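Local coordinates for protein salmonella plasmid virulence: SpvB (Salmonella typhimurium, PDB 6P0X) that probably transfers ADP-ribose from NAD to an arginine of host actin and so blocks filament assembly, this chain being the N-terminal domain of the secreted virulence toxin, at residues N199-Y210 with Y274-R284. Sequence-based numbering, arbitrary orientation.
With AKR (acrylic acid), chain D.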
ATOM      1  N   ASN A 199      -5.925   3.181 -28.728  1.00 72.89           N
ATOM      2  CA  ASN A 199      -4.998   3.812 -27.795  1.00 74.62           C
ATOM      3  C   ASN A 199      -4.577   2.881 -26.665  1.00 69.70           C
ATOM      4  O   ASN A 199      -3.533   3.112 -26.046  1.00 64.49           O
ATOM      5  CB  ASN A 199      -5.637   5.079 -27.216  1.00 75.78           C
ATOM      6  CG  ASN A 199      -4.718   5.821 -26.265  1.00 80.36           C
ATOM      7  OD1 ASN A 199      -3.519   5.947 -26.515  1.00 85.88           O
ATOM      8  ND2 ASN A 199      -5.276   6.311 -25.165  1.00 80.28           N
ATOM      9  N   GLU A 200      -5.342   1.823 -26.402  1.00 62.26           N
ATOM     10  CA  GLU A 200      -5.029   0.895 -25.326  1.00 49.82           C
ATOM     11  C   GLU A 200      -4.298  -0.345 -25.812  1.00 51.80           C
ATOM     12  O   GLU A 200      -3.946  -1.199 -24.993  1.00 58.80           O
ATOM     13  CB  GLU A 200      -6.307   0.480 -24.594  1.00 45.48           C
ATOM     14  CG  GLU A 200      -7.127   1.638 -24.060  1.00 49.31           C
ATOM     15  CD  GLU A 200      -6.541   2.228 -22.793  1.00 49.62           C
ATOM     16  OE1 GLU A 200      -5.517   1.700 -22.307  1.00 39.84           O
ATOM     17  OE2 GLU A 200      -7.112   3.213 -22.276  1.00 51.21           O
ATOM     18  N   ALA A 201      -4.054  -0.459 -27.113  1.00 50.87           N
ATOM     19  CA  ALA A 201      -3.415  -1.651 -27.646  1.00 50.60           C
ATOM     20  C   ALA A 201      -1.929  -1.646 -27.311  1.00 53.74           C
ATOM     21  O   ALA A 201      -1.265  -0.606 -27.368  1.00 55.49           O
ATOM     22  CB  ALA A 201      -3.621  -1.735 -29.158  1.00 53.04           C
ATOM     23  N   GLY A 202      -1.411  -2.818 -26.952  1.00 52.29           N
ATOM     24  CA  GLY A 202       0.009  -2.969 -26.711  1.00 57.89           C
ATOM     25  C   GLY A 202       0.536  -2.237 -25.500  1.00 58.53           C
ATOM     26  O   GLY A 202       1.744  -2.011 -25.402  1.00 65.96           O
ATOM     27  N   ARG A 203      -0.332  -1.874 -24.564  1.00 58.28           N
ATOM     28  CA  ARG A 203       0.075  -1.209 -23.335  1.00 58.94           C
ATOM     29  C   ARG A 203       0.101  -2.256 -22.231  1.00 63.94           C
ATOM     30  O   ARG A 203      -0.869  -3.002 -22.056  1.00 62.07           O
ATOM     31  CB  ARG A 203      -0.894  -0.077 -22.983  1.00 49.86           C
ATOM     32  CG  ARG A 203      -0.934   1.061 -24.001  1.00 53.55           C
ATOM     33  CD  ARG A 203      -1.673   2.277 -23.460  1.00 50.56           C
ATOM     34  NE  ARG A 203      -0.802   3.290 -22.868  1.00 57.81           N
ATOM     35  CZ  ARG A 203      -0.673   4.530 -23.333  1.00 50.74           C
ATOM     36  NH1 ARG A 203      -1.367   4.920 -24.395  1.00 40.85           N
ATOM     37  NH2 ARG A 203       0.138   5.389 -22.725  1.00 46.59           N
ATOM     38  N   ASP A 204       1.209  -2.321 -21.497  1.00 70.94           N
ATOM     39  CA  ASP A 204       1.307  -3.195 -20.331  1.00 75.60           C
ATOM     40  C   ASP A 204       0.781  -2.438 -19.122  1.00 62.44           C
ATOM     41  O   ASP A 204       1.389  -1.459 -18.678  1.00 61.73           O
ATOM     42  CB  ASP A 204       2.738  -3.671 -20.106  1.00 77.74           C
ATOM     43  CG  ASP A 204       2.792  -5.036 -19.440  1.00 77.57           C
ATOM     44  OD1 ASP A 204       1.993  -5.278 -18.508  1.00 74.11           O
ATOM     45  OD2 ASP A 204       3.622  -5.871 -19.856  1.00 77.44           O
ATOM     46  N   ARG A 205      -0.347  -2.896 -18.586  1.00 47.88           N
ATOM     47  CA  ARG A 205      -1.078  -2.145 -17.579  1.00 43.15           C
ATOM     48  C   ARG A 205      -1.086  -2.825 -16.216  1.00 45.69           C
ATOM     49  O   ARG A 205      -1.827  -2.396 -15.330  1.00 52.48           O
ATOM     50  CB  ARG A 205      -2.505  -1.910 -18.066  1.00 37.89           C
ATOM     51  CG  ARG A 205      -3.203  -3.184 -18.495  1.00 44.73           C
ATOM     52  CD  ARG A 205      -4.594  -2.895 -19.012  1.00 48.96           C
ATOM     53  NE  ARG A 205      -4.609  -1.702 -19.855  1.00 49.11           N
ATOM     54  CZ  ARG A 205      -4.364  -1.709 -21.161  1.00 54.78           C
ATOM     55  NH1 ARG A 205      -4.085  -2.851 -21.782  1.00 58.00           N
ATOM     56  NH2 ARG A 205      -4.398  -0.575 -21.847  1.00 57.30           N
ATOM     57  N   SER A 206      -0.248  -3.833 -16.003  1.00 36.44           N
ATOM     58  CA  SER A 206      -0.316  -4.618 -14.778  1.00 34.28           C
ATOM     59  C   SER A 206       0.573  -4.080 -13.662  1.00 34.38           C
ATOM     60  O   SER A 206       0.613  -4.679 -12.583  1.00 36.54           O
ATOM     61  CB  SER A 206       0.055  -6.074 -15.069  1.00 27.41           C
ATOM     62  OG  SER A 206       1.436  -6.195 -15.347  1.00 41.49           O
ATOM     63  N   ALA A 207       1.276  -2.968 -13.884  1.00 26.33           N
ATOM     64  CA  ALA A 207       2.255  -2.513 -12.900  1.00 28.14           C
ATOM     65  C   ALA A 207       1.599  -1.880 -11.678  1.00 31.22           C
ATOM     66  O   ALA A 207       2.059  -2.092 -10.550  1.00 26.98           O
ATOM     67  CB  ALA A 207       3.225  -1.521 -13.541  1.00 28.29           C
ATOM     68  N   MET A 208       0.524  -1.119 -11.878  1.00 24.31           N
ATOM     69  CA  MET A 208      -0.045  -0.322 -10.799  1.00 21.47           C
ATOM     70  C   MET A 208      -0.583  -1.206  -9.677  1.00 20.26           C
ATOM     71  O   MET A 208      -1.064  -2.320  -9.903  1.00 22.90           O
ATOM     72  CB  MET A 208      -1.154   0.587 -11.345  1.00 20.26           C
ATOM     73  CG  MET A 208      -1.845   1.449 -10.294  1.00 22.57           C
ATOM     74  SD  MET A 208      -0.703   2.565  -9.440  1.00 34.46           S
ATOM     75  CE  MET A 208      -1.790   3.298  -8.215  1.00 18.23           C
ATOM     76  N   ARG A 209      -0.480  -0.699  -8.451  1.00 23.60           N
ATOM     77  CA  ARG A 209      -0.987  -1.367  -7.259  1.00 26.54           C
ATOM     78  C   ARG A 209      -1.974  -0.438  -6.566  1.00 26.90           C
ATOM     79  O   ARG A 209      -1.625   0.696  -6.223  1.00 25.69           O
ATOM     80  CB  ARG A 209       0.156  -1.737  -6.311  1.00 22.79           C
ATOM     81  CG  ARG A 209       1.121  -2.766  -6.869  1.00 27.66           C
ATOM     82  CD  ARG A 209       0.388  -4.033  -7.260  1.00 28.96           C
ATOM     83  NE  ARG A 209       1.303  -5.130  -7.560  1.00 28.57           N
ATOM     84  CZ  ARG A 209       1.583  -5.548  -8.788  1.00 30.05           C
ATOM     85  NH1 ARG A 209       1.026  -4.950  -9.832  1.00 30.26           N
ATOM     86  NH2 ARG A 209       2.425  -6.553  -8.976  1.00 27.83           N
ATOM     87  N   TYR A 210      -3.201  -0.911  -6.372  1.00 21.76           N
ATOM     88  CA  TYR A 210      -4.228  -0.157  -5.668  1.00 20.50           C
ATOM     89  C   TYR A 210      -4.421  -0.725  -4.271  1.00 24.76           C
ATOM     90  O   TYR A 210      -4.511  -1.944  -4.096  1.00 25.09           O
ATOM     91  CB  TYR A 210      -5.560  -0.210  -6.414  1.00 23.55           C
ATOM     92  CG  TYR A 210      -5.539   0.427  -7.780  1.00 30.20           C
ATOM     93  CD1 TYR A 210      -5.711   1.797  -7.930  1.00 22.51           C
ATOM     94  CD2 TYR A 210      -5.348  -0.342  -8.918  1.00 22.00           C
ATOM     95  CE1 TYR A 210      -5.699   2.381  -9.179  1.00 21.03           C
ATOM     96  CE2 TYR A 210      -5.332   0.231 -10.168  1.00 22.15           C
ATOM     97  CZ  TYR A 210      -5.509   1.593 -10.296  1.00 33.15           C
ATOM     98  OH  TYR A 210      -5.492   2.165 -11.547  1.00 27.96           O
ATOM     99  N   TYR A 274       5.555   7.512 -16.293  1.00 24.37           N
ATOM    100  CA  TYR A 274       6.768   6.943 -16.863  1.00 21.21           C
ATOM    101  C   TYR A 274       8.072   7.332 -16.173  1.00 21.72           C
ATOM    102  O   TYR A 274       9.135   6.952 -16.677  1.00 22.06           O
ATOM    103  CB  TYR A 274       6.887   7.343 -18.344  1.00 22.68           C
ATOM    104  CG  TYR A 274       5.758   6.886 -19.238  1.00 27.84           C
ATOM    105  CD1 TYR A 274       5.748   5.609 -19.777  1.00 29.06           C
ATOM    106  CD2 TYR A 274       4.712   7.742 -19.557  1.00 24.00           C
ATOM    107  CE1 TYR A 274       4.727   5.193 -20.603  1.00 25.41           C
ATOM    108  CE2 TYR A 274       3.686   7.338 -20.382  1.00 25.05           C
ATOM    109  CZ  TYR A 274       3.698   6.062 -20.902  1.00 28.58           C
ATOM    110  OH  TYR A 274       2.674   5.653 -21.728  1.00 27.02           O
ATOM    111  N   ASN A 275       8.051   8.074 -15.061  1.00 19.84           N
ATOM    112  CA  ASN A 275       9.332   8.540 -14.531  1.00 24.24           C
ATOM    113  C   ASN A 275      10.135   7.436 -13.844  1.00 27.00           C
ATOM    114  O   ASN A 275      11.265   7.696 -13.421  1.00 19.33           O
ATOM    115  CB  ASN A 275       9.144   9.734 -13.589  1.00 25.13           C
ATOM    116  CG  ASN A 275       8.398   9.391 -12.327  1.00 34.40           C
ATOM    117  OD1 ASN A 275       7.836   8.309 -12.187  1.00 47.36           O
ATOM    118  ND2 ASN A 275       8.317  10.359 -11.425  1.00 43.15           N
ATOM    119  N   TYR A 276       9.583   6.237 -13.682  1.00 26.45           N
ATOM    120  CA  TYR A 276      10.345   5.124 -13.125  1.00 25.41           C
ATOM    121  C   TYR A 276      11.019   4.259 -14.187  1.00 27.73           C
ATOM    122  O   TYR A 276      11.693   3.286 -13.834  1.00 30.71           O
ATOM    123  CB  TYR A 276       9.457   4.246 -12.244  1.00 19.11           C
ATOM    124  CG  TYR A 276       9.086   4.882 -10.925  1.00 25.17           C
ATOM    125  CD1 TYR A 276      10.066   5.280 -10.022  1.00 28.72           C
ATOM    126  CD2 TYR A 276       7.755   5.053 -10.567  1.00 17.06           C
ATOM    127  CE1 TYR A 276       9.729   5.848  -8.806  1.00 31.95           C
ATOM    128  CE2 TYR A 276       7.408   5.616  -9.357  1.00 21.98           C
ATOM    129  CZ  TYR A 276       8.399   6.016  -8.478  1.00 32.93           C
ATOM    130  OH  TYR A 276       8.054   6.583  -7.270  1.00 31.98           O
ATOM    131  N   GLY A 277      10.827   4.552 -15.468  1.00 29.15           N
ATOM    132  CA  GLY A 277      11.446   3.767 -16.514  1.00 30.41           C
ATOM    133  C   GLY A 277      10.577   2.681 -17.104  1.00 28.22           C
ATOM    134  O   GLY A 277      11.053   1.935 -17.968  1.00 31.71           O
ATOM    135  N   PHE A 278       9.336   2.550 -16.642  1.00 26.37           N
ATOM    136  CA  PHE A 278       8.369   1.634 -17.228  1.00 27.73           C
ATOM    137  C   PHE A 278       6.988   2.257 -17.089  1.00 29.08           C
ATOM    138  O   PHE A 278       6.783   3.183 -16.298  1.00 31.57           O
ATOM    139  CB  PHE A 278       8.427   0.243 -16.576  1.00 22.81           C
ATOM    140  CG  PHE A 278       8.285   0.263 -15.075  1.00 21.46           C
ATOM    141  CD1 PHE A 278       7.036   0.183 -14.477  1.00 20.93           C
ATOM    142  CD2 PHE A 278       9.406   0.344 -14.261  1.00 20.93           C
ATOM    143  CE1 PHE A 278       6.905   0.198 -13.094  1.00 26.93           C
ATOM    144  CE2 PHE A 278       9.283   0.354 -12.877  1.00 28.31           C
ATOM    145  CZ  PHE A 278       8.029   0.281 -12.294  1.00 26.60           C
ATOM    146  N   GLU A 279       6.038   1.737 -17.858  1.00 23.26           N
ATOM    147  CA  GLU A 279       4.699   2.305 -17.886  1.00 27.11           C
ATOM    148  C   GLU A 279       3.919   1.893 -16.644  1.00 26.12           C
ATOM    149  O   GLU A 279       3.945   0.730 -16.228  1.00 33.30           O
ATOM    150  CB  GLU A 279       3.951   1.868 -19.150  1.00 24.74           C
ATOM    151  CG  GLU A 279       2.498   2.342 -19.225  1.00 24.88           C
ATOM    152  CD  GLU A 279       1.915   2.290 -20.637  1.00 39.35           C
ATOM    153  OE1 GLU A 279       0.856   2.918 -20.873  1.00 27.05           O
ATOM    154  OE2 GLU A 279       2.500   1.607 -21.508  1.00 30.96           O
ATOM    155  N   ILE A 280       3.236   2.863 -16.045  1.00 26.10           N
ATOM    156  CA  ILE A 280       2.303   2.627 -14.951  1.00 24.82           C
ATOM    157  C   ILE A 280       0.995   3.282 -15.368  1.00 25.08           C
ATOM    158  O   ILE A 280       0.876   4.509 -15.339  1.00 23.77           O
ATOM    159  CB  ILE A 280       2.803   3.191 -13.618  1.00 21.47           C
ATOM    160  CG1 ILE A 280       4.152   2.570 -13.248  1.00 22.19           C
ATOM    161  CG2 ILE A 280       1.777   2.957 -12.524  1.00 18.98           C
ATOM    162  CD1 ILE A 280       4.705   3.081 -11.930  1.00 22.72           C
ATOM    163  N   ARG A 281       0.018   2.477 -15.772  1.00 24.25           N
ATOM    164  CA  ARG A 281      -1.250   2.986 -16.276  1.00 22.80           C
ATOM    165  C   ARG A 281      -2.325   2.834 -15.210  1.00 29.59           C
ATOM    166  O   ARG A 281      -2.372   1.824 -14.501  1.00 27.43           O
ATOM    167  CB  ARG A 281      -1.657   2.247 -17.554  1.00 24.47           C
ATOM    168  CG  ARG A 281      -2.869   2.823 -18.263  1.00 25.56           C
ATOM    169  CD  ARG A 281      -2.787   2.575 -19.765  1.00 30.28           C
ATOM    170  NE  ARG A 281      -3.862   3.230 -20.511  1.00 28.51           N
ATOM    171  CZ  ARG A 281      -3.868   4.518 -20.847  1.00 38.32           C
ATOM    172  NH1 ARG A 281      -2.860   5.307 -20.494  1.00 27.38           N
ATOM    173  NH2 ARG A 281      -4.887   5.019 -21.532  1.00 35.70           N
ATOM    174  N   LEU A 282      -3.185   3.846 -15.088  1.00 22.43           N
ATOM    175  CA  LEU A 282      -4.255   3.849 -14.095  1.00 25.63           C
ATOM    176  C   LEU A 282      -5.602   3.853 -14.803  1.00 27.81           C
ATOM    177  O   LEU A 282      -5.907   4.778 -15.564  1.00 29.99           O
ATOM    178  CB  LEU A 282      -4.144   5.049 -13.153  1.00 21.28           C
ATOM    179  CG  LEU A 282      -3.184   4.896 -11.971  1.00 25.96           C
ATOM    180  CD1 LEU A 282      -1.746   5.145 -12.409  1.00 23.29           C
ATOM    181  CD2 LEU A 282      -3.577   5.821 -10.827  1.00 24.16           C
ATOM    182  N   HIS A 283      -6.407   2.825 -14.540  1.00 33.00           N
ATOM    183  CA  HIS A 283      -7.753   2.720 -15.086  1.00 25.80           C
ATOM    184  C   HIS A 283      -8.830   2.836 -14.020  1.00 27.58           C
ATOM    185  O   HIS A 283     -10.018   2.850 -14.362  1.00 35.04           O
ATOM    186  CB  HIS A 283      -7.929   1.386 -15.824  1.00 27.14           C
ATOM    187  CG  HIS A 283      -7.195   1.301 -17.126  1.00 29.74           C
ATOM    188  ND1 HIS A 283      -7.575   2.014 -18.243  1.00 30.56           N
ATOM    189  CD2 HIS A 283      -6.115   0.570 -17.495  1.00 27.77           C
ATOM    190  CE1 HIS A 283      -6.757   1.732 -19.243  1.00 32.06           C
ATOM    191  NE2 HIS A 283      -5.861   0.859 -18.814  1.00 30.35           N
ATOM    192  N   ARG A 284      -8.460   2.914 -12.746  1.00 28.64           N
ATOM    193  CA  ARG A 284      -9.413   2.748 -11.662  1.00 26.95           C
ATOM    194  C   ARG A 284      -9.563   4.029 -10.855  1.00 32.94           C
ATOM    195  O   ARG A 284      -8.641   4.851 -10.769  1.00 27.56           O
ATOM    196  CB  ARG A 284      -8.994   1.600 -10.728  1.00 24.71           C
ATOM    197  CG  ARG A 284      -8.636   0.306 -11.450  1.00 25.23           C
ATOM    198  CD  ARG A 284      -9.692  -0.085 -12.476  1.00 28.39           C
ATOM    199  NE  ARG A 284      -9.146  -0.995 -13.481  1.00 32.80           N
ATOM    200  CZ  ARG A 284      -9.846  -1.520 -14.482  1.00 32.90           C
ATOM    201  NH1 ARG A 284      -9.257  -2.334 -15.348  1.00 31.51           N
ATOM    202  NH2 ARG A 284     -11.136  -1.237 -14.618  1.00 30.60           N
TER
HETATM  203  CA  AKR D 402      -0.663   2.303  -3.563  1.00 40.74           C
HETATM  204  CB  AKR D 402      -0.125   2.696  -4.694  1.00 34.38           C
HETATM  205  C   AKR D 402      -0.850   3.305  -2.426  1.00 54.26           C
HETATM  206  O   AKR D 402       0.147   3.705  -1.763  1.00 59.28           O
HETATM  207  OXT AKR D 402      -2.004   3.730  -2.158  1.00 57.38           O
HETATM  208  O   HOH W   1      -4.422   7.925 -22.396  1.00 19.44           O
HETATM  209  O   HOH W   2       4.088  -0.542 -21.907  1.00 36.68           O
HETATM  210  O   HOH W   3      -0.515  -0.249 -14.474  1.00 29.09           O
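Arg281 takes hold of Glu200 side-on, giving one nitrogen to each carboxylate oxygen. NE reaches Glu200 OE1 at 2.9 Å on its syn side, while NH2 meets OE2 from above the carboxylate plane in a nearly straight bond. Extended from CG to NE, with CG anti to the backbone N (chi1 -172°), the Arg281 chain spans the gap to this acid. Glu200 OE1 also forms a salt bridge to Arg205 NH2, so one carboxylate joins two arginines.

Arg203 and Arg281 stack guanidinium on guanidinium, 4.0 Å between centres and not far from parallel, each offset toward the other's rim. The acids around the pair probably offset its like charges: Arg203 NE donates in its own plane to the syn lone pair of Glu279 OE1, at 2.6 Å. Ser272 binds both Glu279 OE1 and Arg281 NH1, tying the two side chains together from strand 271-273.

Arg205 NE donates to His283 NE2 (3.0 Å), consistent with that nitrogen lacking a proton; the donor sits tilted from the imidazole plane. A water accepts from Met208 N and donates to Arg281 O, bridging the two backbones.

Past this polar end the contact becomes greasy. Ala207 CB packs against Phe278 and Ile280, and Met208 CE meets Leu282 CD2 at 4.0 Å. Met208 CG and Arg284 CB lie over opposite faces of the Tyr210 ring, both toward its rim, the latter a CH-pi contact, and the Tyr210 OH accepts from Arg284 N at 3.3 Å. Glu189 holds that hydroxyl too, and pairs with Arg284 NE.

Met208 also lines two acrylic acid pockets. Around the contact, Met208 and Tyr210 bond through their backbones to strand 181-188 and neighbouring Glu189, whereas strand 280-282 pairs antiparallel with 271-273; segment 199-210 thus lies between this small hairpin and the larger beta framework.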